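Local coordinates for coclaurine N-methyltransferase (Coptis japonica, PDB 6GKV), which catalyses the N-methylation of coclaurine and related tetrahydroisoquinolines in alkaloid biosynthesis, with S-adenosyl-L-methionine as the methyl donor, at residues Lys62-Val67 with Glu201-Tyr206; Val196-Glu201 with Phe224-Cys229; Phe233-Glu238 with Met256-Ala261. One frame throughout, in Å; residues are numbered along the deposited sequence.

Contact 1 (Lys62-Val67 with Glu201-Tyr206). With SAH (S-adenosyl-L-homocysteine), chain C.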
# COMPACT_ATOMS: atom_id res chain seq x y z
N LYS A 62 -17.03 -15.68 -3.61
CA LYS A 62 -18.22 -14.86 -3.81
C LYS A 62 -18.11 -13.65 -2.90
O LYS A 62 -17.16 -13.57 -2.13
CB LYS A 62 -19.51 -15.65 -3.52
CG LYS A 62 -20.33 -15.94 -4.77
CD LYS A 62 -20.66 -14.65 -5.55
CE LYS A 62 -21.54 -13.69 -4.74
NZ LYS A 62 -21.76 -12.39 -5.43
N ILE A 63 -19.05 -12.72 -2.98
CA ILE A 63 -18.97 -11.50 -2.18
C ILE A 63 -18.90 -11.78 -0.68
O ILE A 63 -18.11 -11.17 0.05
CB ILE A 63 -20.16 -10.57 -2.47
CG1 ILE A 63 -20.02 -9.96 -3.87
CG2 ILE A 63 -20.24 -9.47 -1.40
CD1 ILE A 63 -21.18 -9.04 -4.30
N ALA A 64 -19.71 -12.71 -0.21
CA ALA A 64 -19.71 -13.08 1.21
C ALA A 64 -20.04 -14.55 1.40
O ALA A 64 -20.76 -15.14 0.59
CB ALA A 64 -20.69 -12.23 1.99
N THR A 65 -19.50 -15.12 2.47
CA THR A 65 -19.89 -16.45 2.92
C THR A 65 -20.46 -16.35 4.33
O THR A 65 -20.29 -15.33 5.01
CB THR A 65 -18.70 -17.44 2.90
OG1 THR A 65 -17.73 -17.06 3.88
CG2 THR A 65 -18.05 -17.47 1.53
N GLU A 66 -21.15 -17.42 4.75
CA GLU A 66 -21.76 -17.52 6.07
C GLU A 66 -22.61 -16.29 6.42
O GLU A 66 -22.53 -15.79 7.54
CB GLU A 66 -20.68 -17.71 7.15
CG GLU A 66 -19.64 -18.77 6.83
CD GLU A 66 -20.20 -20.19 6.85
OE1 GLU A 66 -21.27 -20.39 7.46
OE2 GLU A 66 -19.57 -21.09 6.26
N VAL A 67 -23.44 -15.84 5.48
CA VAL A 67 -24.11 -14.53 5.59
C VAL A 67 -25.23 -14.48 6.63
O VAL A 67 -25.28 -13.55 7.45
CB VAL A 67 -24.70 -14.11 4.24
CG1 VAL A 67 -25.27 -12.70 4.32
CG2 VAL A 67 -23.65 -14.23 3.15
N GLU A 201 -14.95 -6.46 6.52
CA GLU A 201 -14.37 -7.53 7.34
C GLU A 201 -15.18 -8.84 7.31
O GLU A 201 -14.64 -9.92 7.61
CB GLU A 201 -14.22 -7.05 8.79
CG GLU A 201 -13.15 -5.95 8.99
CD GLU A 201 -13.73 -4.54 8.99
OE1 GLU A 201 -14.63 -4.26 8.19
OE2 GLU A 201 -13.29 -3.71 9.82
N HIS A 202 -16.46 -8.73 6.96
CA HIS A 202 -17.38 -9.87 6.86
C HIS A 202 -17.54 -10.37 5.43
O HIS A 202 -18.19 -11.38 5.18
CB HIS A 202 -18.75 -9.46 7.39
CG HIS A 202 -18.74 -9.08 8.84
ND1 HIS A 202 -18.28 -9.92 9.83
CD2 HIS A 202 -19.15 -7.95 9.46
CE1 HIS A 202 -18.40 -9.33 11.00
NE2 HIS A 202 -18.93 -8.13 10.81
N MET A 203 -16.98 -9.61 4.49
CA MET A 203 -17.09 -9.94 3.08
C MET A 203 -15.87 -10.70 2.65
O MET A 203 -14.96 -10.90 3.44
CB MET A 203 -17.26 -8.67 2.24
CG MET A 203 -18.34 -7.75 2.75
SD MET A 203 -19.99 -8.47 2.64
CE MET A 203 -20.60 -8.23 4.30
N LYS A 204 -15.85 -11.12 1.38
CA LYS A 204 -14.74 -11.88 0.83
C LYS A 204 -14.27 -11.25 -0.47
O LYS A 204 -13.25 -10.55 -0.49
CB LYS A 204 -15.15 -13.33 0.59
CG LYS A 204 -15.57 -14.08 1.84
CD LYS A 204 -14.46 -14.07 2.89
CE LYS A 204 -14.85 -14.90 4.13
NZ LYS A 204 -13.97 -14.55 5.28
N ASN A 205 -15.01 -11.49 -1.55
CA ASN A 205 -14.64 -10.98 -2.86
C ASN A 205 -14.90 -9.47 -3.00
O ASN A 205 -15.98 -9.05 -3.43
CB ASN A 205 -15.37 -11.74 -3.97
CG ASN A 205 -14.86 -11.38 -5.35
OD1 ASN A 205 -14.41 -10.26 -5.59
ND2 ASN A 205 -14.92 -12.33 -6.27
N TYR A 206 -13.86 -8.69 -2.70
CA TYR A 206 -13.93 -7.23 -2.66
C TYR A 206 -14.04 -6.60 -4.03
O TYR A 206 -14.63 -5.53 -4.20
CB TYR A 206 -12.70 -6.69 -1.94
CG TYR A 206 -12.60 -7.03 -0.48
CD1 TYR A 206 -13.66 -6.78 0.39
CD2 TYR A 206 -11.44 -7.58 0.04
CE1 TYR A 206 -13.56 -7.08 1.73
CE2 TYR A 206 -11.33 -7.88 1.38
CZ TYR A 206 -12.39 -7.64 2.22
OH TYR A 206 -12.27 -7.93 3.57
N SAH C . -21.76 0.19 10.80
CA SAH C . -22.32 -0.01 12.13
CB SAH C . -22.12 -1.44 12.59
CG SAH C . -20.84 -2.13 12.11
SD SAH C . -20.86 -3.90 12.54
C SAH C . -21.70 0.94 13.15
O SAH C . -20.65 1.51 12.85
OXT SAH C . -22.23 1.13 14.26
C5' SAH C . -21.21 -4.42 10.84
C4' SAH C . -22.60 -4.03 10.33
O4' SAH C . -22.81 -4.53 9.01
C3' SAH C . -23.73 -4.59 11.18
O3' SAH C . -24.77 -3.65 11.24
C2' SAH C . -24.26 -5.78 10.42
O2' SAH C . -25.63 -5.91 10.67
C1' SAH C . -23.95 -5.38 8.98
N9 SAH C . -23.73 -6.53 8.08
C8 SAH C . -22.87 -7.60 8.24
N7 SAH C . -22.99 -8.42 7.17
C5 SAH C . -23.92 -7.90 6.32
C6 SAH C . -24.45 -8.33 5.10
N6 SAH C . -24.03 -9.46 4.52
N1 SAH C . -25.41 -7.56 4.47
C2 SAH C . -25.85 -6.38 5.06
N3 SAH C . -25.33 -5.97 6.27
C4 SAH C . -24.39 -6.72 6.89

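Contact 2 (Val196-Glu201 with Phe224-Cys229). With SAH (S-adenosyl-L-homocysteine), chain C; F2W (6,7-dimethoxy-2-methyl-1,2,3,4-tetrahydroisoquinolin-2-ium), chain D.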
# COMPACT_ATOMS: atom_id res chain seq x y z
N VAL A 196 -19.34 3.33 4.47
CA VAL A 196 -19.23 1.93 4.84
C VAL A 196 -18.35 1.77 6.07
O VAL A 196 -17.12 1.79 5.96
CB VAL A 196 -18.65 1.08 3.70
CG1 VAL A 196 -18.71 -0.41 4.07
CG2 VAL A 196 -19.42 1.31 2.41
N ILE A 197 -18.96 1.61 7.24
CA ILE A 197 -18.20 1.52 8.48
C ILE A 197 -18.09 0.08 9.01
O ILE A 197 -19.01 -0.43 9.64
CB ILE A 197 -18.80 2.42 9.58
CG1 ILE A 197 -19.06 3.80 9.01
CG2 ILE A 197 -17.86 2.50 10.82
CD1 ILE A 197 -17.84 4.44 8.38
N GLU A 198 -16.96 -0.54 8.72
CA GLU A 198 -16.60 -1.85 9.26
C GLU A 198 -17.59 -2.91 8.81
O GLU A 198 -18.23 -3.55 9.62
CB GLU A 198 -16.48 -1.79 10.80
CG GLU A 198 -15.31 -0.93 11.26
CD GLU A 198 -15.06 -0.96 12.75
OE1 GLU A 198 -15.51 -1.91 13.43
OE2 GLU A 198 -14.43 -0.01 13.26
N LEU A 199 -17.69 -3.08 7.50
CA LEU A 199 -18.59 -4.07 6.91
C LEU A 199 -17.79 -5.11 6.14
O LEU A 199 -18.09 -6.30 6.20
CB LEU A 199 -19.58 -3.39 5.97
CG LEU A 199 -20.42 -4.33 5.11
CD1 LEU A 199 -21.48 -5.04 5.96
CD2 LEU A 199 -21.05 -3.58 3.94
N PHE A 200 -16.75 -4.65 5.45
CA PHE A 200 -15.94 -5.47 4.55
C PHE A 200 -15.25 -6.62 5.23
O PHE A 200 -14.98 -7.64 4.59
CB PHE A 200 -14.87 -4.60 3.86
CG PHE A 200 -15.39 -3.81 2.69
CD1 PHE A 200 -16.72 -3.40 2.65
CD2 PHE A 200 -14.57 -3.52 1.62
CE1 PHE A 200 -17.22 -2.68 1.55
CE2 PHE A 200 -15.06 -2.80 0.51
CZ PHE A 200 -16.38 -2.38 0.48
N GLU A 201 -14.95 -6.46 6.52
CA GLU A 201 -14.37 -7.53 7.34
C GLU A 201 -15.18 -8.84 7.31
O GLU A 201 -14.64 -9.92 7.61
CB GLU A 201 -14.22 -7.05 8.79
CG GLU A 201 -13.15 -5.95 8.99
CD GLU A 201 -13.73 -4.54 8.99
OE1 GLU A 201 -14.63 -4.26 8.19
OE2 GLU A 201 -13.29 -3.71 9.82
N PHE A 224 -16.76 6.54 1.27
CA PHE A 224 -15.89 6.55 2.44
C PHE A 224 -15.92 5.21 3.19
O PHE A 224 -17.00 4.69 3.54
CB PHE A 224 -16.26 7.68 3.39
CG PHE A 224 -15.44 7.67 4.66
CD1 PHE A 224 -14.12 8.12 4.66
CD2 PHE A 224 -15.97 7.19 5.84
CE1 PHE A 224 -13.36 8.10 5.83
CE2 PHE A 224 -15.21 7.16 7.01
CZ PHE A 224 -13.91 7.62 7.00
N LEU A 225 -14.74 4.66 3.44
CA LEU A 225 -14.61 3.34 4.07
C LEU A 225 -13.79 3.34 5.36
O LEU A 225 -12.71 3.89 5.40
CB LEU A 225 -13.98 2.36 3.09
CG LEU A 225 -13.60 1.00 3.67
CD1 LEU A 225 -14.85 0.28 4.03
CD2 LEU A 225 -12.78 0.20 2.67
N GLU A 226 -14.31 2.69 6.39
CA GLU A 226 -13.51 2.36 7.57
C GLU A 226 -13.44 0.84 7.75
O GLU A 226 -14.46 0.14 7.69
CB GLU A 226 -14.09 3.01 8.84
CG GLU A 226 -13.24 2.73 10.10
CD GLU A 226 -13.88 3.24 11.39
OE1 GLU A 226 -13.79 4.45 11.68
OE2 GLU A 226 -14.48 2.44 12.13
N HIS A 227 -12.22 0.34 7.95
CA HIS A 227 -12.04 -1.06 8.30
C HIS A 227 -10.93 -1.17 9.31
O HIS A 227 -9.96 -0.43 9.23
CB HIS A 227 -11.70 -1.91 7.08
CG HIS A 227 -10.45 -1.50 6.39
ND1 HIS A 227 -9.24 -2.11 6.62
CD2 HIS A 227 -10.22 -0.56 5.44
CE1 HIS A 227 -8.31 -1.57 5.85
NE2 HIS A 227 -8.88 -0.62 5.13
N ILE A 228 -11.07 -2.07 10.26
CA ILE A 228 -9.97 -2.31 11.16
C ILE A 228 -8.92 -3.05 10.33
O ILE A 228 -9.25 -3.60 9.28
CB ILE A 228 -10.42 -3.09 12.41
CG1 ILE A 228 -11.19 -4.35 12.00
CG2 ILE A 228 -11.32 -2.21 13.25
CD1 ILE A 228 -10.33 -5.54 11.72
N CYS A 229 -7.66 -3.04 10.76
CA CYS A 229 -6.60 -3.68 9.99
C CYS A 229 -5.42 -4.05 10.86
O CYS A 229 -5.37 -3.68 12.04
CB CYS A 229 -6.14 -2.76 8.87
SG CYS A 229 -5.32 -1.31 9.54
N SAH C . -21.76 0.19 10.80
CA SAH C . -22.32 -0.01 12.13
CB SAH C . -22.12 -1.44 12.59
CG SAH C . -20.84 -2.13 12.11
SD SAH C . -20.86 -3.90 12.54
C SAH C . -21.70 0.94 13.15
O SAH C . -20.65 1.51 12.85
OXT SAH C . -22.23 1.13 14.26
C5' SAH C . -21.21 -4.42 10.84
C4' SAH C . -22.60 -4.03 10.33
O4' SAH C . -22.81 -4.53 9.01
C3' SAH C . -23.73 -4.59 11.18
O3' SAH C . -24.77 -3.65 11.24
C2' SAH C . -24.26 -5.78 10.42
O2' SAH C . -25.63 -5.91 10.67
C1' SAH C . -23.95 -5.38 8.98
N9 SAH C . -23.73 -6.53 8.08
C8 SAH C . -22.87 -7.60 8.24
N7 SAH C . -22.99 -8.42 7.17
C5 SAH C . -23.92 -7.90 6.32
C6 SAH C . -24.45 -8.33 5.10
N6 SAH C . -24.03 -9.46 4.52
N1 SAH C . -25.41 -7.56 4.47
C2 SAH C . -25.85 -6.38 5.06
N3 SAH C . -25.33 -5.97 6.27
C4 SAH C . -24.39 -6.72 6.89
CAM F2W D . -13.65 -6.64 19.42
OAK F2W D . -12.84 -7.03 18.29
CAB F2W D . -13.44 -6.66 17.12
CAA F2W D . -14.65 -5.95 17.07
CAF F2W D . -15.17 -5.63 15.82
CAJ F2W D . -16.34 -4.91 15.67
CAI F2W D . -17.12 -5.05 14.32
NAH F2W D . -16.15 -4.64 13.29
CAO F2W D . -16.82 -5.06 12.05
CAG F2W D . -15.13 -5.67 13.50
CAE F2W D . -14.48 -5.93 14.67
CAD F2W D . -13.30 -6.66 14.72
CAC F2W D . -12.76 -6.98 15.96
OAL F2W D . -11.60 -7.69 16.13
CAN F2W D . -10.83 -8.07 14.97
O HOH W 1 -15.30 -2.02 6.24

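Contact 3 (Phe233-Glu238 with Met256-Ala261)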
# COMPACT_ATOMS: atom_id res chain seq x y z
N PHE A 233 0.33 -6.85 7.46
CA PHE A 233 -0.13 -8.07 6.82
C PHE A 233 -1.65 -8.20 6.84
O PHE A 233 -2.35 -7.41 7.46
CB PHE A 233 0.55 -9.32 7.42
CG PHE A 233 0.46 -9.46 8.93
CD1 PHE A 233 -0.67 -10.01 9.53
CD2 PHE A 233 1.55 -9.15 9.74
CE1 PHE A 233 -0.74 -10.17 10.91
CE2 PHE A 233 1.48 -9.32 11.13
CZ PHE A 233 0.34 -9.82 11.71
N ALA A 234 -2.15 -9.17 6.10
CA ALA A 234 -3.59 -9.37 6.02
C ALA A 234 -3.87 -10.85 6.19
O ALA A 234 -3.00 -11.68 5.90
CB ALA A 234 -4.13 -8.85 4.68
N TYR A 235 -5.07 -11.19 6.67
CA TYR A 235 -5.38 -12.61 6.86
C TYR A 235 -6.83 -12.93 7.16
O TYR A 235 -7.55 -12.17 7.83
CB TYR A 235 -4.50 -13.20 7.98
CG TYR A 235 -4.58 -12.51 9.34
CD1 TYR A 235 -4.01 -11.26 9.54
CD2 TYR A 235 -5.17 -13.14 10.43
CE1 TYR A 235 -4.05 -10.63 10.78
CE2 TYR A 235 -5.23 -12.53 11.66
CZ TYR A 235 -4.65 -11.27 11.84
OH TYR A 235 -4.70 -10.66 13.06
N HIS A 236 -7.27 -14.07 6.61
CA HIS A 236 -8.51 -14.71 7.04
C HIS A 236 -8.44 -14.93 8.55
O HIS A 236 -7.39 -15.37 9.05
CB HIS A 236 -8.72 -16.07 6.35
CG HIS A 236 -9.06 -15.99 4.89
ND1 HIS A 236 -10.32 -15.66 4.43
CD2 HIS A 236 -8.33 -16.29 3.79
CE1 HIS A 236 -10.34 -15.72 3.12
NE2 HIS A 236 -9.14 -16.10 2.69
N TYR A 237 -9.51 -14.64 9.29
CA TYR A 237 -9.46 -14.93 10.73
C TYR A 237 -9.75 -16.42 10.92
O TYR A 237 -10.87 -16.80 11.27
CB TYR A 237 -10.39 -14.00 11.55
CG TYR A 237 -9.69 -13.58 12.84
CD1 TYR A 237 -8.32 -13.39 12.81
CD2 TYR A 237 -10.36 -13.33 14.06
CE1 TYR A 237 -7.61 -13.05 13.90
CE2 TYR A 237 -9.61 -12.93 15.21
CZ TYR A 237 -8.24 -12.81 15.10
OH TYR A 237 -7.39 -12.45 16.14
N GLU A 238 -8.73 -17.24 10.64
CA GLU A 238 -8.73 -18.70 10.85
C GLU A 238 -7.57 -19.07 11.78
O GLU A 238 -6.53 -18.44 11.72
CB GLU A 238 -8.56 -19.47 9.53
CG GLU A 238 -9.43 -19.03 8.37
CD GLU A 238 -8.96 -19.58 7.02
OE1 GLU A 238 -7.83 -20.11 6.94
OE2 GLU A 238 -9.72 -19.47 6.03
N MET A 256 -14.76 -13.56 9.39
CA MET A 256 -13.91 -12.38 9.57
C MET A 256 -12.63 -12.42 8.77
O MET A 256 -11.98 -13.46 8.67
CB MET A 256 -13.57 -12.19 11.05
CG MET A 256 -14.66 -11.51 11.85
SD MET A 256 -14.48 -9.72 11.77
CE MET A 256 -12.72 -9.65 11.72
N ILE A 257 -12.28 -11.27 8.20
CA ILE A 257 -10.98 -11.05 7.56
C ILE A 257 -10.30 -9.84 8.21
O ILE A 257 -10.96 -8.83 8.53
CB ILE A 257 -11.11 -10.81 6.03
CG1 ILE A 257 -11.25 -12.12 5.28
CG2 ILE A 257 -9.89 -10.15 5.49
CD1 ILE A 257 -11.49 -11.93 3.80
N ILE A 258 -9.00 -9.96 8.47
CA ILE A 258 -8.22 -8.80 8.90
C ILE A 258 -7.38 -8.28 7.74
O ILE A 258 -6.37 -8.91 7.38
CB ILE A 258 -7.30 -9.12 10.09
CG1 ILE A 258 -8.09 -9.82 11.19
CG2 ILE A 258 -6.61 -7.85 10.59
CD1 ILE A 258 -9.17 -8.95 11.80
N PRO A 259 -7.81 -7.17 7.11
CA PRO A 259 -7.02 -6.64 5.99
C PRO A 259 -5.74 -5.91 6.47
O PRO A 259 -5.65 -5.49 7.62
CB PRO A 259 -7.99 -5.66 5.28
CG PRO A 259 -9.30 -5.68 6.09
CD PRO A 259 -8.98 -6.32 7.43
N SER A 260 -4.76 -5.81 5.60
CA SER A 260 -3.67 -4.84 5.79
C SER A 260 -4.24 -3.45 5.68
O SER A 260 -5.29 -3.25 5.08
CB SER A 260 -2.59 -5.03 4.75
OG SER A 260 -3.20 -4.96 3.47
N ALA A 261 -3.52 -2.49 6.24
CA ALA A 261 -3.93 -1.10 6.07
C ALA A 261 -3.92 -0.71 4.59
O ALA A 261 -4.69 0.15 4.17
CB ALA A 261 -3.05 -0.18 6.88
O HOH W 2 -13.60 -15.61 10.82

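Contact 1 (Lys62-Val67 with Glu201-Tyr206)
Met203 packs against Ile63 and Ala64 on its way to the bound S-adenosyl-L-homocysteine, and its chain can be followed atom by atom. CB lies 3.4 Å from Ile63 O. From there CG stands beside the backbone N (chi1 -50°); the chain then bends at chi2, taking SD to Ala64 CB at 3.9 Å and, a little further off, the CG2 branch of Ile63, and again at chi3, which swings CE toward the adenine. This terminal CE arrives at the amino side of the base, 3.7 Å from both SAH N6 and SAH N7. Val67 CG1 approaches the same exocyclic nitrogen, SAH N6, at 3.5 Å, while His202 CD2 lies obliquely near SAH C8.

Two backbone bonds tie the loops together behind this apolar wall: Lys204 N donates to Ile63 O at 2.6 Å, and Asn205 N to Lys62 O at 3.0 Å. Asn205 also uses its side chain, OD1 capping Leu208 N at the start of helix 206-215 and ND2 reaching Met61 O. The ring of His202 is held through both nitrogens, by Tyr75 OH and Thr255 O. Two loops distant in sequence thus build one side of the adenine pocket, next to the Rossmann-like core of an S-adenosylmethionine-dependent methyltransferase.

Contact 2 (Val196-Glu201 with Phe224-Cys229)
Glu198 and Glu226 run side by side and point the same way, bringing Glu198 OE2 to 2.7 Å from Glu226 OE2 with the carboxylate planes 42° apart. The other oxygen, Glu198 OE1, takes a hydrogen bond from the ammonium nitrogen NAH of bound N-methylheliamine at 2.8 Å, while Ile197 O accepts a hydrogen bond from the amino nitrogen of S-adenosyl-L-homocysteine. Contacts to the methylated amine and to the spent methyl donor therefore come from adjacent residues, Ile197 at the strand's end and Glu198 just beyond it.

The next shell fixes these groups. Cys94 N donates to Glu198 OE2, and Glu226 OE1 is bonded to Tyr115 OH and His346 NE2. Glu198 N is bonded to Glu226 O, which also accepts a hydrogen bond from a water that takes one from Leu199 N and donates to Glu201 OE1. Bent at chi2 (95°), Glu201 sends OE2 to Ile228 N, 2.8 Å away, which meets it from above the carboxylate plane. Replacing Glu201 by an alanine removes both oxygens, which would probably leave Ile228 N without this acceptor and the water without one of its anchors.

Further out, Val196 N binds Phe224 O and Glu226 N binds Val196 O, the parallel ladder of strands 191-197 and 221-230. Leu225 CD1 sits over one face of the Phe200 ring, 4.3 Å from its centroid. Helix 206-215, the crossover of this beta-alpha-beta unit, packs on Phe200; helix 104-118 covers Ile197 and Glu226, and strand 342-350 flanks 221-230 on its other side.

Contact 3 (Phe233-Glu238 with Met256-Ala261)
Ile258 lies against the flat side of the Tyr235 ring. Its CB is 3.6 Å from Tyr235 CE1 and stands over the face, displaced toward the rim, 20° off the ring normal: a CH-pi contact. The tyrosine is brought alongside by a chi1 of 56°, which puts CG between its own backbone N and carbonyl carbon. Ile258 CG1 extends the patch, touching Tyr235 CZ and, at 3.9 Å, Tyr237 CD1. The two tyrosines also meet each other, Tyr235 CD2 lying in plane at the edge of the Tyr237 ring. Ile258 itself touches the bound N-methylheliamine, so the patch adjoins the pocket of the methylated amine.

On the other side of the ribbon, His236 and Ile257 lie side by side, with Ile257 CG1 3.8 Å from His236 ND1. Both lean on helix 44-58, at Leu54 and Leu58 respectively. The alternation of faces is that of a two-stranded antiparallel ribbon, its strands 235-236 and 257-258 linked by a long excursion without helix or strand instead of a tight hairpin turn.

Tyr235 and Ile258 form the hydrogen-bonded pair, Tyr235 N to Ile258 O and Ile258 N to Tyr235 O, each 2.7 Å. Beyond the non-hydrogen-bonded pair His236 and Ile257, Tyr237 N donates to Met256 O at 2.8 Å, and Tyr237 CB packs on Met256 CB at 3.7 Å. Here the first strand breaks off: Tyr237 is the centre of an inverse gamma turn, closed by a weak bond from Glu238 N to His236 O. Met256 N donates to a water at 2.8 Å. Tyr235 OH is bonded to Trp342 NE1, and at the exposed outer end Glu238 O accepts a hydrogen bond from Arg35 NH2.

Glu201 takes part in joining all three contacts: it belongs to both contact 1 and contact 2, and its backbone O probably accepts a hydrogen bond from Ile257 N of contact 3 at 2.8 Å. Contacts 1 and 2 are further joined by a probable hydrogen bond from Tyr206 OH to Phe200 O, 2.9 Å long. The centres of the contacts lie 12 to 13 Å apart. Contact 1 meets the adenine end of S-adenosyl-L-homocysteine and contact 2 its amino acid end and ribose, whereas N-methylheliamine is touched by one residue from each: His202, Glu198 and Ile258. Contact 3 thus takes part on the amine side alone, its Ile258 also packing on Ile228 of contact 2.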